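Local coordinates for mandelate racemase/muconate lactonizing enzyme-like protein (Rubrobacter xylanophilus DSM 9941, PDB 3CYJ), which is of unknown function but has the two-domain fold of the enolase superfamily, with an alpha+beta N-terminal domain packed against a TIM-type barrel that carries a sodium ion, at residues 47-52 against 328-333; 269-274 against 300-305; 32-37 against 323-328; 13-18 against 54-59. All coordinates share one frame; numbering follows the deposited sequence.

Contact 1 of 4, residues 47-52 against 328-333; sequences KGLGYT and LLFDGT
The ring of Phe330 meets two side chains of strand 47-52, Tyr51 through its CE1 and CZ atoms and Leu49 through CE2, and all three residues are buried. The aromatic part of the contact is the pair Tyr51 and Phe330. Their ring centroids are 5.7 Å apart and the planes are inclined by 39°, so the rings meet at a slant. CE2 of Tyr51 lies 4.0 Å from CE1 of Phe330, while CD2 of Tyr51 is the same 4.0 Å from Phe330 CZ. With chi1 of 57°, Tyr51 sends its ring from the strand toward Phe330.

The pairing joins the two domains of the enolase-type fold: strand 46-53 lies at one side of the N-terminal sheet, and Phe330 follows directly on helix 320-329 of the barrel domain.

The aliphatic part is a single methyl contact, Leu49 CD1 to Phe330 CE2 at 4.0 Å, with the two side chains running past each other in opposite directions. Leu49 and Tyr51, two residues apart on the extended strand, thus touch different parts of one ring. Polar links lie at the phenol end, where Tyr51 OH makes weak hydrogen bonds with Glu326 OE2 and Val302 N.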
loop_
_atom_site.group_PDB
_atom_site.type_symbol
_atom_site.label_atom_id
_atom_site.label_comp_id
_atom_site.label_asym_id
_atom_site.label_seq_id
_atom_site.Cartn_x
_atom_site.Cartn_y
_atom_site.Cartn_z
ATOM N N LYS A 47 -6.943 52.660 -3.911
ATOM C CA LYS A 47 -5.962 52.027 -3.026
ATOM C C LYS A 47 -6.441 50.751 -2.291
ATOM O O LYS A 47 -7.437 50.736 -1.585
ATOM C CB LYS A 47 -5.364 53.047 -2.079
ATOM C CG LYS A 47 -5.044 52.538 -0.677
ATOM C CD LYS A 47 -4.271 53.594 0.125
ATOM C CE LYS A 47 -5.181 54.515 0.984
ATOM N NZ LYS A 47 -5.994 53.784 2.033
ATOM N N GLY A 48 -5.735 49.656 -2.484
ATOM C CA GLY A 48 -6.094 48.426 -1.789
ATOM C C GLY A 48 -5.199 48.208 -0.578
ATOM O O GLY A 48 -4.008 48.617 -0.532
ATOM N N LEU A 49 -5.752 47.574 0.425
ATOM C CA LEU A 49 -4.862 47.113 1.459
ATOM C C LEU A 49 -4.993 45.607 1.797
ATOM O O LEU A 49 -6.062 44.992 1.646
ATOM C CB LEU A 49 -4.887 48.062 2.661
ATOM C CG LEU A 49 -5.659 47.706 3.908
ATOM C CD1 LEU A 49 -6.359 49.037 4.446
ATOM C CD2 LEU A 49 -6.601 46.575 3.538
ATOM N N GLY A 50 -3.852 45.034 2.186
ATOM C CA GLY A 50 -3.741 43.655 2.632
ATOM C C GLY A 50 -2.760 43.632 3.785
ATOM O O GLY A 50 -1.940 44.560 3.908
ATOM N N TYR A 51 -2.836 42.609 4.644
ATOM C CA TYR A 51 -1.885 42.515 5.741
ATOM C C TYR A 51 -1.542 41.064 6.076
ATOM O O TYR A 51 -2.188 40.137 5.586
ATOM C CB TYR A 51 -2.437 43.217 6.988
ATOM C CG TYR A 51 -3.791 42.662 7.445
ATOM C CD1 TYR A 51 -3.834 41.650 8.368
ATOM C CD2 TYR A 51 -5.026 43.173 6.940
ATOM C CE1 TYR A 51 -5.019 41.124 8.802
ATOM C CE2 TYR A 51 -6.263 42.628 7.367
ATOM C CZ TYR A 51 -6.234 41.594 8.318
ATOM O OH TYR A 51 -7.370 41.001 8.835
ATOM N N THR A 52 -0.525 40.871 6.918
ATOM C CA THR A 52 -0.266 39.545 7.459
ATOM C C THR A 52 0.173 39.772 8.885
ATOM O O THR A 52 0.402 40.923 9.273
ATOM C CB THR A 52 0.814 38.763 6.598
ATOM O OG1 THR A 52 0.845 37.379 6.981
ATOM C CG2 THR A 52 2.227 39.419 6.693
ATOM N N LEU A 328 -8.815 47.901 16.619
ATOM C CA LEU A 328 -7.963 48.957 17.085
ATOM C C LEU A 328 -7.344 49.719 15.923
ATOM O O LEU A 328 -7.203 50.935 15.996
ATOM C CB LEU A 328 -6.860 48.316 17.918
ATOM C CG LEU A 328 -5.885 49.122 18.783
ATOM C CD1 LEU A 328 -6.597 50.091 19.766
ATOM C CD2 LEU A 328 -4.956 48.157 19.560
ATOM N N LEU A 329 -6.987 49.018 14.838
ATOM C CA LEU A 329 -6.264 49.657 13.729
ATOM C C LEU A 329 -7.099 50.068 12.517
ATOM O O LEU A 329 -6.669 50.922 11.732
ATOM C CB LEU A 329 -5.088 48.796 13.254
ATOM C CG LEU A 329 -3.906 48.474 14.147
ATOM C CD1 LEU A 329 -2.861 47.938 13.242
ATOM C CD2 LEU A 329 -3.377 49.698 14.865
ATOM N N PHE A 330 -8.260 49.452 12.336
ATOM C CA PHE A 330 -9.076 49.746 11.178
ATOM C C PHE A 330 -10.455 50.226 11.576
ATOM O O PHE A 330 -10.992 49.795 12.599
ATOM C CB PHE A 330 -9.295 48.492 10.335
ATOM C CG PHE A 330 -8.056 47.904 9.750
ATOM C CD1 PHE A 330 -7.696 46.586 10.070
ATOM C CD2 PHE A 330 -7.286 48.627 8.830
ATOM C CE1 PHE A 330 -6.555 46.008 9.534
ATOM C CE2 PHE A 330 -6.142 48.073 8.276
ATOM C CZ PHE A 330 -5.763 46.762 8.629
ATOM N N ASP A 331 -11.034 51.098 10.749
ATOM C CA ASP A 331 -12.478 51.290 10.743
ATOM C C ASP A 331 -13.028 50.277 9.782
ATOM O O ASP A 331 -12.385 50.005 8.748
ATOM C CB ASP A 331 -12.878 52.644 10.140
ATOM C CG ASP A 331 -12.339 53.808 10.907
ATOM O OD1 ASP A 331 -12.780 53.985 12.056
ATOM O OD2 ASP A 331 -11.495 54.566 10.344
ATOM N N GLY A 332 -14.224 49.770 10.079
ATOM C CA GLY A 332 -14.927 48.914 9.134
ATOM C C GLY A 332 -14.953 47.445 9.516
ATOM O O GLY A 332 -15.367 46.612 8.725
ATOM N N THR A 333 -14.509 47.128 10.722
ATOM C CA THR A 333 -14.470 45.750 11.154
ATOM C C THR A 333 -15.894 45.273 11.460
ATOM O O THR A 333 -16.739 46.045 11.871
ATOM C CB THR A 333 -13.547 45.538 12.379
ATOM O OG1 THR A 333 -14.102 46.204 13.536
ATOM C CG2 THR A 333 -12.071 46.029 12.077
#

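Contact 2 of 4, residues 269-274 against 300-305; sequences ADVTRC and PAVSAH
Val302 and Ser303, in the first turn of helix 300-305, meet Val271 of the loop 269-274, the CA atoms of Val271 and Ser303 being 6.6 Å apart. The helix opens at Pro300, whose carbonyl O receives Ala304 N at 2.9 Å.

At Val302 the contact is apolar: its CB lies 3.9 Å from CG1 of Val271, and its CG1 stands 4.0 Å from the same methyl. Val271 turns that branch to the helix with chi1 of 79°, CG1 lying between the backbone N and the carbonyl carbon; the two side chains pass at a slant.

Ser303 comes next. Its OG packs 3.8 Å from Val271 CG1 and also faces a water, 2.8 Å away, which accepts the N-H of Val271. The carbonyl oxygens of Ala299 and Cys298, just before the helix, both lie within hydrogen-bonding range of the same OG, which has a single proton to offer.

The loop has its own internal order. Asp270 OD1 takes Thr272 N at 2.8 Å in an Asx turn, and Thr272 OG1 joins it from the same face of the carboxylate plane; outside the loop, Thr272 O receives Thr52 OG1. Because strands 266-269 and 294-296 are parallel neighbours in the barrel, the contact joins the segments following their C-terminal ends, with the sodium ion about 14 Å from the Ser303 side chain. The chemistry implies a mixed interface: CG1 of Val271 carries the direct packing on Val302 and Ser303, while the water, between buried residues, bridges a backbone N-H to the serine hydroxyl.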
loop_
_atom_site.group_PDB
_atom_site.type_symbol
_atom_site.label_atom_id
_atom_site.label_comp_id
_atom_site.label_asym_id
_atom_site.label_seq_id
_atom_site.Cartn_x
_atom_site.Cartn_y
_atom_site.Cartn_z
ATOM N N ALA A 269 -6.532 26.467 6.701
ATOM C CA ALA A 269 -5.482 27.309 6.169
ATOM C C ALA A 269 -5.692 28.761 6.640
ATOM O O ALA A 269 -6.745 29.130 7.151
ATOM C CB ALA A 269 -5.353 27.164 4.630
ATOM N N ASP A 270 -4.642 29.558 6.541
ATOM C CA ASP A 270 -4.655 30.921 7.042
ATOM C C ASP A 270 -4.432 31.797 5.836
ATOM O O ASP A 270 -3.384 31.729 5.203
ATOM C CB ASP A 270 -3.506 31.033 8.035
ATOM C CG ASP A 270 -3.333 32.434 8.641
ATOM O OD1 ASP A 270 -3.615 33.473 7.985
ATOM O OD2 ASP A 270 -2.843 32.483 9.771
ATOM N N VAL A 271 -5.429 32.595 5.494
ATOM C CA VAL A 271 -5.336 33.454 4.303
ATOM C C VAL A 271 -4.063 34.359 4.282
ATOM O O VAL A 271 -3.580 34.769 3.202
ATOM C CB VAL A 271 -6.632 34.324 4.113
ATOM C CG1 VAL A 271 -6.622 35.498 5.020
ATOM C CG2 VAL A 271 -6.761 34.819 2.722
ATOM N N THR A 272 -3.489 34.622 5.448
ATOM C CA THR A 272 -2.315 35.488 5.497
ATOM C C THR A 272 -1.010 34.692 5.366
ATOM O O THR A 272 0.087 35.230 5.478
ATOM C CB THR A 272 -2.339 36.427 6.746
ATOM O OG1 THR A 272 -2.061 35.692 7.943
ATOM C CG2 THR A 272 -3.707 37.135 6.874
ATOM N N ARG A 273 -1.130 33.401 5.071
ATOM C CA ARG A 273 0.059 32.564 4.984
ATOM C C ARG A 273 0.062 31.666 3.777
ATOM O O ARG A 273 1.121 31.345 3.265
ATOM C CB ARG A 273 0.162 31.671 6.206
ATOM C CG ARG A 273 0.467 32.371 7.472
ATOM C CD ARG A 273 0.371 31.385 8.531
ATOM N NE ARG A 273 1.008 31.862 9.717
ATOM C CZ ARG A 273 0.839 31.291 10.899
ATOM N NH1 ARG A 273 0.036 30.216 10.997
ATOM N NH2 ARG A 273 1.477 31.780 11.966
ATOM N N CYS A 274 -1.128 31.253 3.338
ATOM C CA CYS A 274 -1.255 30.195 2.365
ATOM C C CYS A 274 -1.262 30.762 0.977
ATOM O O CYS A 274 -1.662 30.082 0.023
ATOM C CB CYS A 274 -2.563 29.423 2.591
ATOM S SG CYS A 274 -4.012 30.448 2.232
ATOM N N PRO A 300 -9.621 37.469 11.072
ATOM C CA PRO A 300 -11.031 37.396 10.752
ATOM C C PRO A 300 -11.437 38.413 9.711
ATOM O O PRO A 300 -12.292 38.116 8.897
ATOM C CB PRO A 300 -11.751 37.667 12.103
ATOM C CG PRO A 300 -10.699 37.698 13.167
ATOM C CD PRO A 300 -9.347 37.662 12.511
ATOM N N ALA A 301 -10.849 39.605 9.730
ATOM C CA ALA A 301 -11.259 40.683 8.828
ATOM C C ALA A 301 -11.060 40.379 7.348
ATOM O O ALA A 301 -11.965 40.659 6.540
ATOM C CB ALA A 301 -10.578 41.990 9.200
ATOM N N VAL A 302 -9.899 39.826 6.967
ATOM C CA VAL A 302 -9.758 39.342 5.581
ATOM C C VAL A 302 -10.604 38.072 5.324
ATOM O O VAL A 302 -11.210 37.924 4.284
ATOM C CB VAL A 302 -8.343 38.984 5.171
ATOM C CG1 VAL A 302 -8.367 38.783 3.682
ATOM C CG2 VAL A 302 -7.375 40.090 5.524
ATOM N N SER A 303 -10.623 37.167 6.290
ATOM C CA SER A 303 -11.244 35.880 6.098
ATOM C C SER A 303 -12.772 36.000 5.869
ATOM O O SER A 303 -13.316 35.236 5.080
ATOM C CB SER A 303 -10.927 34.962 7.291
ATOM O OG SER A 303 -9.537 34.713 7.360
ATOM N N ALA A 304 -13.441 36.958 6.531
ATOM C CA ALA A 304 -14.856 37.229 6.291
ATOM C C ALA A 304 -15.183 37.425 4.797
ATOM O O ALA A 304 -16.226 36.935 4.310
ATOM C CB ALA A 304 -15.325 38.419 7.108
ATOM N N HIS A 305 -14.293 38.067 4.036
ATOM C CA HIS A 305 -14.550 38.154 2.598
ATOM C C HIS A 305 -14.107 36.921 1.828
ATOM O O HIS A 305 -14.887 36.348 1.026
ATOM C CB HIS A 305 -13.927 39.401 2.005
ATOM C CG HIS A 305 -14.614 40.659 2.433
ATOM N ND1 HIS A 305 -15.592 41.270 1.669
ATOM C CD2 HIS A 305 -14.514 41.386 3.573
ATOM C CE1 HIS A 305 -16.045 42.329 2.318
ATOM N NE2 HIS A 305 -15.410 42.418 3.474
HETATM O O HOH W 1 -7.516 32.734 7.350
#

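Contact 3 of 4, residues 32-37 against 323-328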
loop_
_atom_site.group_PDB
_atom_site.type_symbol
_atom_site.label_atom_id
_atom_site.label_comp_id
_atom_site.label_asym_id
_atom_site.label_seq_id
_atom_site.Cartn_x
_atom_site.Cartn_y
_atom_site.Cartn_z
ATOM N N ASP A 32 3.390 38.208 24.025
ATOM C CA ASP A 32 2.720 39.299 24.714
ATOM C C ASP A 32 2.514 40.467 23.766
ATOM O O ASP A 32 2.336 41.612 24.184
ATOM C CB ASP A 32 3.466 39.703 26.025
ATOM C CG ASP A 32 4.830 40.418 25.755
ATOM O OD1 ASP A 32 5.241 40.570 24.570
ATOM O OD2 ASP A 32 5.494 40.847 26.752
ATOM N N SER A 33 2.514 40.167 22.473
ATOM C CA SER A 33 2.225 41.176 21.437
ATOM C C SER A 33 2.023 40.565 20.053
ATOM O O SER A 33 2.336 39.411 19.831
ATOM C CB SER A 33 3.342 42.232 21.348
ATOM O OG SER A 33 4.501 41.696 20.775
ATOM N N THR A 34 1.536 41.375 19.129
ATOM C CA THR A 34 1.263 40.961 17.745
ATOM C C THR A 34 1.834 41.973 16.785
ATOM O O THR A 34 1.657 43.161 16.984
ATOM C CB THR A 34 -0.270 40.953 17.451
ATOM O OG1 THR A 34 -0.932 40.118 18.397
ATOM C CG2 THR A 34 -0.575 40.465 16.014
ATOM N N THR A 35 2.468 41.502 15.718
ATOM C CA THR A 35 2.932 42.383 14.677
ATOM C C THR A 35 2.137 42.155 13.375
ATOM O O THR A 35 2.113 41.047 12.846
ATOM C CB THR A 35 4.431 42.216 14.444
ATOM O OG1 THR A 35 5.129 42.552 15.652
ATOM C CG2 THR A 35 4.873 43.113 13.345
ATOM N N MET A 36 1.474 43.215 12.900
ATOM C CA MET A 36 0.851 43.243 11.620
ATOM C C MET A 36 1.722 43.928 10.580
ATOM O O MET A 36 2.215 45.034 10.793
ATOM C CB MET A 36 -0.521 43.929 11.708
ATOM C CG MET A 36 -1.318 43.894 10.401
ATOM S SD MET A 36 -2.699 45.138 10.356
ATOM C CE MET A 36 -3.816 44.328 11.400
ATOM N N ILE A 37 1.912 43.289 9.432
ATOM C CA ILE A 37 2.618 43.953 8.364
ATOM C C ILE A 37 1.573 44.359 7.337
ATOM O O ILE A 37 0.761 43.532 6.946
ATOM C CB ILE A 37 3.751 43.075 7.752
ATOM C CG1 ILE A 37 4.759 42.650 8.841
ATOM C CG2 ILE A 37 4.443 43.814 6.610
ATOM C CD1 ILE A 37 4.326 41.396 9.644
ATOM N N ALA A 323 -8.838 39.864 15.989
ATOM C CA ALA A 323 -10.045 40.668 16.103
ATOM C C ALA A 323 -9.723 42.007 16.818
ATOM O O ALA A 323 -9.988 43.095 16.301
ATOM C CB ALA A 323 -11.119 39.902 16.860
ATOM N N ARG A 324 -9.096 41.911 17.974
ATOM C CA ARG A 324 -8.744 43.098 18.765
ATOM C C ARG A 324 -7.803 44.058 18.024
ATOM O O ARG A 324 -8.068 45.238 17.937
ATOM C CB ARG A 324 -8.137 42.656 20.097
ATOM C CG ARG A 324 -7.562 43.767 20.978
ATOM C CD ARG A 324 -7.037 43.132 22.301
ATOM N NE ARG A 324 -6.513 44.152 23.197
ATOM C CZ ARG A 324 -5.256 44.573 23.200
ATOM N NH1 ARG A 324 -4.358 44.027 22.385
ATOM N NH2 ARG A 324 -4.899 45.549 24.030
ATOM N N VAL A 325 -6.709 43.556 17.464
ATOM C CA VAL A 325 -5.798 44.394 16.660
ATOM C C VAL A 325 -6.498 45.012 15.437
ATOM O O VAL A 325 -6.186 46.123 15.038
ATOM C CB VAL A 325 -4.550 43.562 16.222
ATOM C CG1 VAL A 325 -3.793 44.178 15.001
ATOM C CG2 VAL A 325 -3.614 43.338 17.399
ATOM N N GLU A 326 -7.409 44.270 14.807
ATOM C CA GLU A 326 -8.108 44.782 13.636
ATOM C C GLU A 326 -9.084 45.938 14.011
ATOM O O GLU A 326 -9.132 46.914 13.299
ATOM C CB GLU A 326 -8.761 43.638 12.833
ATOM C CG GLU A 326 -7.738 42.823 12.025
ATOM C CD GLU A 326 -8.083 41.309 11.820
ATOM O OE1 GLU A 326 -9.258 40.906 11.940
ATOM O OE2 GLU A 326 -7.156 40.525 11.503
ATOM N N ARG A 327 -9.811 45.824 15.132
ATOM C CA ARG A 327 -10.743 46.863 15.583
ATOM C C ARG A 327 -9.986 48.108 16.030
ATOM O O ARG A 327 -10.463 49.235 15.869
ATOM C CB ARG A 327 -11.650 46.376 16.750
ATOM N N LEU A 328 -8.815 47.901 16.619
ATOM C CA LEU A 328 -7.963 48.957 17.085
ATOM C C LEU A 328 -7.344 49.719 15.923
ATOM O O LEU A 328 -7.203 50.935 15.996
ATOM C CB LEU A 328 -6.860 48.316 17.918
ATOM C CG LEU A 328 -5.885 49.122 18.783
ATOM C CD1 LEU A 328 -6.597 50.091 19.766
ATOM C CD2 LEU A 328 -4.956 48.157 19.560
#
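Strand 33-37 and helix 323-328 face each other where Thr34 and Val325 bring their CA atoms to 7.9 Å. The segment axes approach to 10.2 Å at a signed crossing angle of -56°, so the strand runs neither along the helix nor square across it. Thr34 and Met36 both direct CB toward the helix, as alternate residues of a strand do, and Thr35 between them points away.

Val325 serves both with a separate branch. Its CG2 lies 4.1 Å from CB of Thr34, and its CG1 is 3.6 Å from CE of Met36, the closest approach of the two segments. Met36 reaches that far because it is extended at first, CG anti to the backbone N with chi1 of -175°; a bend at chi3 of -76° then swings the terminal methyl aside. As side chains, Met36 and Val325 run past each other in opposite senses. The same methyl also lies 4.2 Å from CG of Glu326, touching only the aliphatic part of that residue.

The carboxylate of Glu326 is buried but supplied with donors: OE2 is hydrogen-bonded to Tyr53 OH, and OE1 to Ala301 N at the start of helix 300-306. Tyr53 also packs on Thr34, Met36 and Val325, filling in the same apolar layer. Sheet packed on helix in this way is part of the domain interface of the enolase fold: the N-terminal antiparallel sheet meets helix 320-329, which follows barrel strand 313-319.

Contact 4 of 4, residues 13-18 against 54-59; sequences VSAYTV and GDVSVG
Strand 13-18 passes the start of helix 57-70 with two close CA pairs, Val13 to Gly59 at 6.0 Å and Ala15 to Val56 at 6.5 Å. The tighter one involves a side chain and bare backbone: CG1 of Val13 comes to 3.5 Å from CA of Gly59 and 3.8 Å from its carbonyl O. That branch stands anti to the backbone N of Val13, with chi1 of -169°, and its close approach is consistent with Gly59 having no side chain on the face toward Val13, the direction in which a CB would point. The second pair is looser, Ala15 CB to Val56 CG1 at 4.3 Å.

Both segments belong to the N-terminal domain of the enolase-type fold, in which helices follow the antiparallel sheet; here the end of strand 46-53 leads into the helix, whose first turn packs on strand 8-26.

Asp55 organises that turn. Its OD2 takes two donors from Ser57: the backbone N at 3.0 Å in a capping bond that arrives from above the carboxylate plane, and OG at 2.6 Å on the anti lone pair. The other oxygen, OD1, is hydrogen-bonded to Ser64 OG of the second subunit, so the capping aspartate also takes part in the assembly. On the opposite face of strand 13-18, Ser14 OG and Tyr16 OH share a hydrogen bond of 2.6 Å, and Tyr16 packs on Leu329 of helix 320-329.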
loop_
_atom_site.group_PDB
_atom_site.type_symbol
_atom_site.label_atom_id
_atom_site.label_comp_id
_atom_site.label_asym_id
_atom_site.label_seq_id
_atom_site.Cartn_x
_atom_site.Cartn_y
_atom_site.Cartn_z
ATOM N N VAL A 13 4.658 49.647 2.337
ATOM C CA VAL A 13 4.699 48.653 3.375
ATOM C C VAL A 13 4.970 49.347 4.712
ATOM O O VAL A 13 5.793 50.235 4.779
ATOM C CB VAL A 13 5.860 47.592 3.114
ATOM C CG1 VAL A 13 5.717 46.421 4.048
ATOM C CG2 VAL A 13 5.850 47.121 1.695
ATOM N N SER A 14 4.298 48.894 5.767
ATOM C CA SER A 14 4.482 49.416 7.106
ATOM C C SER A 14 4.099 48.318 8.078
ATOM O O SER A 14 3.516 47.326 7.672
ATOM C CB SER A 14 3.656 50.698 7.312
ATOM O OG SER A 14 2.263 50.474 7.124
ATOM N N ALA A 15 4.456 48.464 9.348
ATOM C CA ALA A 15 4.256 47.408 10.318
ATOM C C ALA A 15 3.866 48.029 11.624
ATOM O O ALA A 15 4.256 49.158 11.938
ATOM C CB ALA A 15 5.538 46.553 10.495
ATOM N N TYR A 16 3.093 47.291 12.403
ATOM C CA TYR A 16 2.599 47.774 13.688
ATOM C C TYR A 16 2.677 46.634 14.658
ATOM O O TYR A 16 2.357 45.468 14.311
ATOM C CB TYR A 16 1.158 48.269 13.557
ATOM C CG TYR A 16 1.024 49.172 12.369
ATOM C CD1 TYR A 16 1.277 50.559 12.475
ATOM C CD2 TYR A 16 0.731 48.644 11.121
ATOM C CE1 TYR A 16 1.209 51.386 11.373
ATOM C CE2 TYR A 16 0.672 49.437 10.017
ATOM C CZ TYR A 16 0.904 50.827 10.136
ATOM O OH TYR A 16 0.824 51.627 8.994
ATOM N N THR A 17 3.092 46.960 15.871
ATOM C CA THR A 17 3.176 46.000 16.941
ATOM C C THR A 17 2.250 46.450 18.039
ATOM O O THR A 17 2.329 47.596 18.469
ATOM C CB THR A 17 4.637 45.905 17.496
ATOM O OG1 THR A 17 5.521 45.533 16.436
ATOM C CG2 THR A 17 4.755 44.899 18.655
ATOM N N VAL A 18 1.388 45.544 18.505
ATOM C CA VAL A 18 0.387 45.818 19.534
ATOM C C VAL A 18 0.467 44.797 20.692
ATOM O O VAL A 18 0.313 43.573 20.494
ATOM C CB VAL A 18 -1.042 45.744 18.941
ATOM C CG1 VAL A 18 -2.070 46.078 19.988
ATOM C CG2 VAL A 18 -1.183 46.651 17.693
ATOM N N GLY A 54 3.134 38.519 11.594
ATOM C CA GLY A 54 4.384 37.777 11.550
ATOM C C GLY A 54 5.521 38.674 11.969
ATOM O O GLY A 54 5.292 39.636 12.686
ATOM N N ASP A 55 6.744 38.361 11.522
ATOM C CA ASP A 55 7.899 39.141 11.926
ATOM C C ASP A 55 7.979 40.420 11.076
ATOM O O ASP A 55 7.582 40.399 9.880
ATOM C CB ASP A 55 9.194 38.323 11.824
ATOM C CG ASP A 55 10.399 39.075 12.435
ATOM O OD1 ASP A 55 10.328 39.408 13.643
ATOM O OD2 ASP A 55 11.362 39.378 11.704
ATOM N N VAL A 56 8.502 41.513 11.669
ATOM C CA VAL A 56 8.723 42.747 10.918
ATOM C C VAL A 56 9.544 42.451 9.674
ATOM O O VAL A 56 9.437 43.175 8.680
ATOM C CB VAL A 56 9.477 43.905 11.721
ATOM C CG1 VAL A 56 8.596 44.504 12.750
ATOM C CG2 VAL A 56 10.795 43.424 12.379
ATOM N N SER A 57 10.389 41.417 9.720
ATOM C CA SER A 57 11.206 41.127 8.533
ATOM C C SER A 57 10.348 40.863 7.297
ATOM O O SER A 57 10.843 41.010 6.183
ATOM C CB SER A 57 12.199 39.984 8.787
ATOM O OG SER A 57 11.538 38.811 9.202
ATOM N N VAL A 58 9.068 40.508 7.480
ATOM C CA VAL A 58 8.127 40.329 6.352
ATOM C C VAL A 58 8.050 41.600 5.464
ATOM O O VAL A 58 8.096 41.520 4.218
ATOM C CB VAL A 58 6.700 39.912 6.871
ATOM C CG1 VAL A 58 5.634 39.979 5.759
ATOM C CG2 VAL A 58 6.732 38.527 7.522
ATOM N N GLY A 59 8.001 42.780 6.109
ATOM C CA GLY A 59 8.008 44.064 5.389
ATOM C C GLY A 59 9.217 44.311 4.513
ATOM O O GLY A 59 9.103 44.736 3.358
#

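Contacts 1, 2 and 3 are buried, whereas contact 4 lies nearer the surface and next to the second subunit. Contact 3 sets the N-terminal sheet on helix 320-329, and contact 1 sets the neighbouring strand on Phe330 directly after that helix; their direct chemistry is apolar, aromatic in one and methyl-rich in the other. Contact 4 joins the same sheet to helix 57-70 within the N-terminal domain, with small side chains and a polar cap. Contact 2, whose centre lies about 5 Å from the centre of the chain, is inside the barrel domain and is distinguished by its bridging water. Contact 2 touches contacts 1 and 3, whereas its nearest atoms are about 7 Å from those of contact 4.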